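Local coordinates for protein isatin hydrolase (Ralstonia solanacearum, PDB 5NMP) that hydrolyses the amide bond of isatin to give isatinate, in a reaction that depends on manganese, at residues Leu127-Asp130 with Phe131-Trp135; Val182-Leu185 with Ile186-Asn190. All coordinates share one frame; numbering follows the deposited sequence.

Contact 1 (Leu127-Asp130 with Phe131-Trp135); sequences LTVD and FLQAW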
ATOM      1  N   LEU A 127     -21.754 -19.291   2.603  1.00 51.15           N
ATOM      2  CA  LEU A 127     -21.512 -18.982   4.007  1.00 48.54           C
ATOM      3  C   LEU A 127     -22.812 -18.537   4.669  1.00 55.22           C
ATOM      4  O   LEU A 127     -23.418 -17.544   4.261  1.00 58.96           O
ATOM      5  CB  LEU A 127     -20.445 -17.894   4.139  1.00 45.42           C
ATOM      6  CG  LEU A 127     -20.054 -17.448   5.549  1.00 42.26           C
ATOM      7  CD1 LEU A 127     -19.484 -18.612   6.331  1.00 39.89           C
ATOM      8  CD2 LEU A 127     -19.055 -16.311   5.481  1.00 41.11           C
ATOM      9  N   THR A 128     -23.240 -19.273   5.687  1.00 55.09           N
ATOM     10  CA  THR A 128     -24.517 -18.992   6.328  1.00 51.09           C
ATOM     11  C   THR A 128     -24.346 -18.454   7.744  1.00 50.47           C
ATOM     12  O   THR A 128     -23.262 -18.528   8.324  1.00 51.03           O
ATOM     13  CB  THR A 128     -25.402 -20.250   6.378  1.00 53.66           C
ATOM     14  OG1 THR A 128     -24.764 -21.252   7.178  1.00 54.95           O
ATOM     15  CG2 THR A 128     -25.625 -20.794   4.981  1.00 49.88           C
ATOM     16  N   VAL A 129     -25.428 -17.906   8.290  1.00 49.93           N
ATOM     17  CA  VAL A 129     -25.435 -17.417   9.662  1.00 53.05           C
ATOM     18  C   VAL A 129     -25.166 -18.564  10.632  1.00 60.46           C
ATOM     19  O   VAL A 129     -24.412 -18.411  11.597  1.00 60.72           O
ATOM     20  CB  VAL A 129     -26.777 -16.741  10.013  1.00 51.03           C
ATOM     21  CG1 VAL A 129     -26.803 -16.320  11.474  1.00 52.09           C
ATOM     22  CG2 VAL A 129     -27.014 -15.544   9.110  1.00 54.00           C
ATOM     23  N   ASP A 130     -25.776 -19.716  10.361  1.00 62.82           N
ATOM     24  CA  ASP A 130     -25.577 -20.903  11.183  1.00 66.33           C
ATOM     25  C   ASP A 130     -24.103 -21.277  11.264  1.00 62.16           C
ATOM     26  O   ASP A 130     -23.592 -21.582  12.342  1.00 66.56           O
ATOM     27  CB  ASP A 130     -26.388 -22.078  10.636  1.00 79.80           C
ATOM     28  CG  ASP A 130     -27.883 -21.832  10.695  1.00 95.36           C
ATOM     29  OD1 ASP A 130     -28.293 -20.655  10.596  1.00 99.00           O
ATOM     30  OD2 ASP A 130     -28.647 -22.809  10.843  1.00102.58           O
ATOM     31  N   PHE A 131     -23.422 -21.239  10.124  1.00 54.91           N
ATOM     32  CA  PHE A 131     -22.002 -21.568  10.072  1.00 54.92           C
ATOM     33  C   PHE A 131     -21.175 -20.551  10.849  1.00 58.83           C
ATOM     34  O   PHE A 131     -20.219 -20.914  11.534  1.00 65.32           O
ATOM     35  CB  PHE A 131     -21.519 -21.646   8.621  1.00 52.36           C
ATOM     36  CG  PHE A 131     -20.123 -22.191   8.472  1.00 50.99           C
ATOM     37  CD1 PHE A 131     -19.024 -21.342   8.488  1.00 50.34           C
ATOM     38  CD2 PHE A 131     -19.910 -23.550   8.306  1.00 50.06           C
ATOM     39  CE1 PHE A 131     -17.739 -21.839   8.345  1.00 47.40           C
ATOM     40  CE2 PHE A 131     -18.627 -24.056   8.163  1.00 50.18           C
ATOM     41  CZ  PHE A 131     -17.540 -23.198   8.182  1.00 47.94           C
ATOM     42  N   LEU A 132     -21.543 -19.278  10.741  1.00 55.37           N
ATOM     43  CA  LEU A 132     -20.840 -18.223  11.461  1.00 54.00           C
ATOM     44  C   LEU A 132     -21.026 -18.354  12.975  1.00 59.92           C
ATOM     45  O   LEU A 132     -20.077 -18.176  13.740  1.00 61.83           O
ATOM     46  CB  LEU A 132     -21.307 -16.847  10.985  1.00 52.23           C
ATOM     47  CG  LEU A 132     -20.844 -16.423   9.588  1.00 48.74           C
ATOM     48  CD1 LEU A 132     -21.544 -15.147   9.151  1.00 48.30           C
ATOM     49  CD2 LEU A 132     -19.326 -16.250   9.540  1.00 41.70           C
ATOM     50  N   GLN A 133     -22.245 -18.671  13.405  1.00 60.99           N
ATOM     51  CA  GLN A 133     -22.539 -18.814  14.830  1.00 59.66           C
ATOM     52  C   GLN A 133     -21.863 -20.040  15.438  1.00 59.55           C
ATOM     53  O   GLN A 133     -21.549 -20.058  16.628  1.00 62.58           O
ATOM     54  CB  GLN A 133     -24.050 -18.881  15.059  1.00 62.80           C
ATOM     55  CG  GLN A 133     -24.760 -17.549  14.879  1.00 67.14           C
ATOM     56  CD  GLN A 133     -26.260 -17.651  15.089  1.00 74.35           C
ATOM     57  OE1 GLN A 133     -26.868 -18.691  14.831  1.00 75.30           O
ATOM     58  NE2 GLN A 133     -26.864 -16.567  15.563  1.00 77.06           N
ATOM     59  N   ALA A 134     -21.647 -21.066  14.620  1.00 57.47           N
ATOM     60  CA  ALA A 134     -20.928 -22.253  15.065  1.00 60.27           C
ATOM     61  C   ALA A 134     -19.445 -21.938  15.229  1.00 61.39           C
ATOM     62  O   ALA A 134     -18.778 -22.472  16.115  1.00 66.51           O
ATOM     63  CB  ALA A 134     -21.125 -23.397  14.087  1.00 57.54           C
ATOM     64  N   TRP A 135     -18.942 -21.063  14.362  1.00 56.92           N
ATOM     65  CA  TRP A 135     -17.554 -20.616  14.417  1.00 53.84           C
ATOM     66  C   TRP A 135     -17.280 -19.885  15.728  1.00 57.86           C
ATOM     67  O   TRP A 135     -16.251 -20.106  16.367  1.00 59.26           O
ATOM     68  CB  TRP A 135     -17.240 -19.712  13.222  1.00 48.07           C
ATOM     69  CG  TRP A 135     -15.814 -19.244  13.149  1.00 56.59           C
ATOM     70  CD1 TRP A 135     -14.791 -19.834  12.463  1.00 59.23           C
ATOM     71  CD2 TRP A 135     -15.258 -18.077  13.771  1.00 57.24           C
ATOM     72  NE1 TRP A 135     -13.633 -19.113  12.624  1.00 57.71           N
ATOM     73  CE2 TRP A 135     -13.892 -18.030  13.424  1.00 57.10           C
ATOM     74  CE3 TRP A 135     -15.779 -17.071  14.591  1.00 54.43           C
ATOM     75  CZ2 TRP A 135     -13.043 -17.017  13.868  1.00 56.59           C
ATOM     76  CZ3 TRP A 135     -14.934 -16.068  15.032  1.00 52.86           C
ATOM     77  CH2 TRP A 135     -13.583 -16.048  14.669  1.00 53.23           C
TER
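T128 and F131 meet in an N-cap, the motif that starts helix 129-139 directly after the short strand 126-127. A helix begins with backbone N-H groups that have no carbonyl one turn earlier to receive them, and here a side chain takes that place: T128 OG1 accepts from F131 N at 3.2 Å, with an N-H...O angle of 157°. The first torsion of T128 (chi1 63°) sets OG1 between its own backbone N and carbonyl carbon, turned forward over the first turn. The same residue also supplies the first regular acceptor, since T128 O receives L132 N at 3.1 Å. The i to i+4 bonds continue, Q133 N donating to V129 O at 2.8 Å and A134 N to D130 O at 3.0 Å, while F131 O takes the N-H of W135. D130, in the first turn, places a carboxylate near the positive end of the helix dipole, which would favour its negative charge.

The apolar side of the turn meets the strand through L127. This residue, whose backbone is hydrogen-bonded to G176 and T178, sends its CD1 obliquely to the F131 ring, 3.5 Å from F131 CD1, and also to the CD2 branch of L132; it crosses both side chains at about a right angle. F131 itself packs edge-to-face with W125 and touches I113 of strand 107-114. On the side facing helix 179-187, where V129 packs on W184, V129 and Q133 run side by side, V129 CG1 lying 3.9 Å from Q133 CD.

Contact 2 (Val182-Leu185 with Ile186-Asn190); sequences VEWL and IGERN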
ATOM      1  N   VAL A 182     -24.644 -11.600   5.410  1.00 48.23           N
ATOM      2  CA  VAL A 182     -24.169 -10.235   5.230  1.00 43.90           C
ATOM      3  C   VAL A 182     -24.897  -9.291   6.187  1.00 47.35           C
ATOM      4  O   VAL A 182     -24.271  -8.449   6.832  1.00 47.15           O
ATOM      5  CB  VAL A 182     -24.359  -9.761   3.774  1.00 50.22           C
ATOM      6  CG1 VAL A 182     -23.959  -8.299   3.627  1.00 51.09           C
ATOM      7  CG2 VAL A 182     -23.545 -10.630   2.824  1.00 43.29           C
ATOM      8  N   GLU A 183     -26.215  -9.445   6.288  1.00 48.19           N
ATOM      9  CA  GLU A 183     -27.017  -8.636   7.205  1.00 48.26           C
ATOM     10  C   GLU A 183     -26.600  -8.846   8.662  1.00 49.13           C
ATOM     11  O   GLU A 183     -26.530  -7.894   9.438  1.00 54.15           O
ATOM     12  CB  GLU A 183     -28.506  -8.952   7.037  1.00 50.84           C
ATOM     13  CG  GLU A 183     -29.105  -8.440   5.738  1.00 60.12           C
ATOM     14  CD  GLU A 183     -30.533  -8.911   5.515  1.00 66.83           C
ATOM     15  OE1 GLU A 183     -30.979  -9.845   6.219  1.00 70.77           O
ATOM     16  OE2 GLU A 183     -31.209  -8.344   4.630  1.00 70.20           O
ATOM     17  N   TRP A 184     -26.320 -10.095   9.024  1.00 48.30           N
ATOM     18  CA  TRP A 184     -25.914 -10.439  10.384  1.00 49.61           C
ATOM     19  C   TRP A 184     -24.549  -9.844  10.729  1.00 52.03           C
ATOM     20  O   TRP A 184     -24.371  -9.263  11.800  1.00 55.41           O
ATOM     21  CB  TRP A 184     -25.890 -11.962  10.554  1.00 50.17           C
ATOM     22  CG  TRP A 184     -25.625 -12.432  11.952  1.00 52.09           C
ATOM     23  CD1 TRP A 184     -26.525 -12.506  12.973  1.00 54.80           C
ATOM     24  CD2 TRP A 184     -24.383 -12.916  12.475  1.00 57.52           C
ATOM     25  NE1 TRP A 184     -25.920 -12.998  14.104  1.00 56.62           N
ATOM     26  CE2 TRP A 184     -24.605 -13.258  13.826  1.00 61.37           C
ATOM     27  CE3 TRP A 184     -23.105 -13.090  11.937  1.00 54.98           C
ATOM     28  CZ2 TRP A 184     -23.596 -13.761  14.645  1.00 61.29           C
ATOM     29  CZ3 TRP A 184     -22.104 -13.591  12.751  1.00 59.07           C
ATOM     30  CH2 TRP A 184     -22.356 -13.920  14.091  1.00 60.89           C
ATOM     31  N   LEU A 185     -23.593  -9.987   9.816  1.00 47.61           N
ATOM     32  CA  LEU A 185     -22.251  -9.446  10.013  1.00 48.25           C
ATOM     33  C   LEU A 185     -22.263  -7.932  10.214  1.00 51.54           C
ATOM     34  O   LEU A 185     -21.518  -7.401  11.037  1.00 55.32           O
ATOM     35  CB  LEU A 185     -21.349  -9.802   8.828  1.00 45.63           C
ATOM     36  CG  LEU A 185     -20.853 -11.245   8.766  1.00 49.68           C
ATOM     37  CD1 LEU A 185     -19.941 -11.443   7.570  1.00 50.53           C
ATOM     38  CD2 LEU A 185     -20.134 -11.618  10.055  1.00 52.45           C
ATOM     39  N   ILE A 186     -23.111  -7.241   9.462  1.00 47.94           N
ATOM     40  CA  ILE A 186     -23.193  -5.791   9.563  1.00 48.72           C
ATOM     41  C   ILE A 186     -23.989  -5.356  10.790  1.00 51.42           C
ATOM     42  O   ILE A 186     -23.511  -4.564  11.601  1.00 50.81           O
ATOM     43  CB  ILE A 186     -23.831  -5.176   8.306  1.00 50.47           C
ATOM     44  CG1 ILE A 186     -22.954  -5.442   7.084  1.00 45.07           C
ATOM     45  CG2 ILE A 186     -24.039  -3.682   8.488  1.00 48.02           C
ATOM     46  CD1 ILE A 186     -23.580  -5.001   5.773  1.00 45.76           C
ATOM     47  N   GLY A 187     -25.198  -5.891  10.925  1.00 58.62           N
ATOM     48  CA  GLY A 187     -26.128  -5.454  11.952  1.00 51.08           C
ATOM     49  C   GLY A 187     -25.908  -5.997  13.352  1.00 54.43           C
ATOM     50  O   GLY A 187     -26.155  -5.299  14.334  1.00 60.33           O
ATOM     51  N   GLU A 188     -25.450  -7.238  13.458  1.00 54.94           N
ATOM     52  CA  GLU A 188     -25.291  -7.867  14.767  1.00 56.36           C
ATOM     53  C   GLU A 188     -23.840  -7.903  15.250  1.00 56.43           C
ATOM     54  O   GLU A 188     -23.586  -8.149  16.428  1.00 61.24           O
ATOM     55  CB  GLU A 188     -25.863  -9.286  14.741  1.00 58.51           C
ATOM     56  CG  GLU A 188     -27.375  -9.338  14.620  1.00 61.27           C
ATOM     57  CD  GLU A 188     -28.074  -8.712  15.812  1.00 69.50           C
ATOM     58  OE1 GLU A 188     -27.760  -9.098  16.959  1.00 72.99           O
ATOM     59  OE2 GLU A 188     -28.936  -7.831  15.603  1.00 72.83           O
ATOM     60  N   ARG A 189     -22.892  -7.652  14.350  1.00 52.02           N
ATOM     61  CA  ARG A 189     -21.480  -7.760  14.707  1.00 54.35           C
ATOM     62  C   ARG A 189     -20.659  -6.524  14.346  1.00 56.02           C
ATOM     63  O   ARG A 189     -19.532  -6.370  14.823  1.00 55.48           O
ATOM     64  CB  ARG A 189     -20.870  -8.997  14.048  1.00 53.50           C
ATOM     65  CG  ARG A 189     -21.362 -10.305  14.643  1.00 52.93           C
ATOM     66  CD  ARG A 189     -21.039 -10.380  16.124  1.00 56.34           C
ATOM     67  NE  ARG A 189     -21.452 -11.647  16.719  1.00 63.79           N
ATOM     68  CZ  ARG A 189     -22.594 -11.830  17.373  1.00 64.29           C
ATOM     69  NH1 ARG A 189     -23.446 -10.825  17.522  1.00 60.32           N
ATOM     70  NH2 ARG A 189     -22.884 -13.018  17.883  1.00 67.36           N
ATOM     71  N   ASN A 190     -21.227  -5.658  13.509  1.00 54.22           N
ATOM     72  CA  ASN A 190     -20.616  -4.370  13.182  1.00 53.10           C
ATOM     73  C   ASN A 190     -19.192  -4.523  12.647  1.00 55.65           C
ATOM     74  O   ASN A 190     -18.262  -3.854  13.103  1.00 52.30           O
ATOM     75  CB  ASN A 190     -20.631  -3.459  14.415  1.00 54.93           C
ATOM     76  CG  ASN A 190     -20.410  -1.999  14.074  1.00 54.63           C
ATOM     77  OD1 ASN A 190     -20.505  -1.593  12.916  1.00 57.46           O
ATOM     78  ND2 ASN A 190     -20.121  -1.197  15.089  1.00 57.41           N
TER
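V182 and I186, E183 and G187, and W184 and E188 are joined by successive i to i+4 backbone bonds near the C-terminal end of helix 179-187, with I186 N 3.1 Å from V182 O and E188 N 2.8 Å from W184 O. N190 then adopts left-handed helical backbone angles (phi 55°, psi 49°) as the chain turns away.

The aliphatic carbons of E188 and R189 cover one face of the W184 indole by CH-pi contact: E188 CB stands 3.9 Å from the centroid of the five-membered ring, and R189 CG 3.9 Å from that of the six-membered ring. W184 reaches them because its CG is anti to the backbone N (chi1 -174°), which swings the ring toward the following turn. The arginine is bent at chi2, bringing NH2 to 3.4 Å from W184 CZ2, yet its guanidinium plane is inclined 54° to the indole and is not stacked on it. R189 NH1 donates to E188 O at 2.9 Å, and NE forms a salt bridge with E136.

V182 and I186 lie alongside each other and pack on L218 of helix 214-221, whereas W184 and L185 meet helix 129-139; the L185 backbone bonds V191, just before strand 193-195.

Contact 1 caps the start of helix 129-139, whereas contact 2 lies near the C-terminal end of helix 179-187, where E188 and R189 pack over the W184 ring. Each helix lies in a beta-alpha-beta crossover, the first joining parallel strands 107-114 and 147-151, the second 147-151 and 193-195. The centres of contacts 1 and 2 are about 12 Å apart, and the helices touch through L132, whose CB is 3.8 Å from W184 CZ3 and whose CD1 is 3.9 Å from L185 CD2. V129 also meets W184. Both contacts lie away from the manganese ligands H76, H80 and D82 and belong to the packing of the cyclase fold.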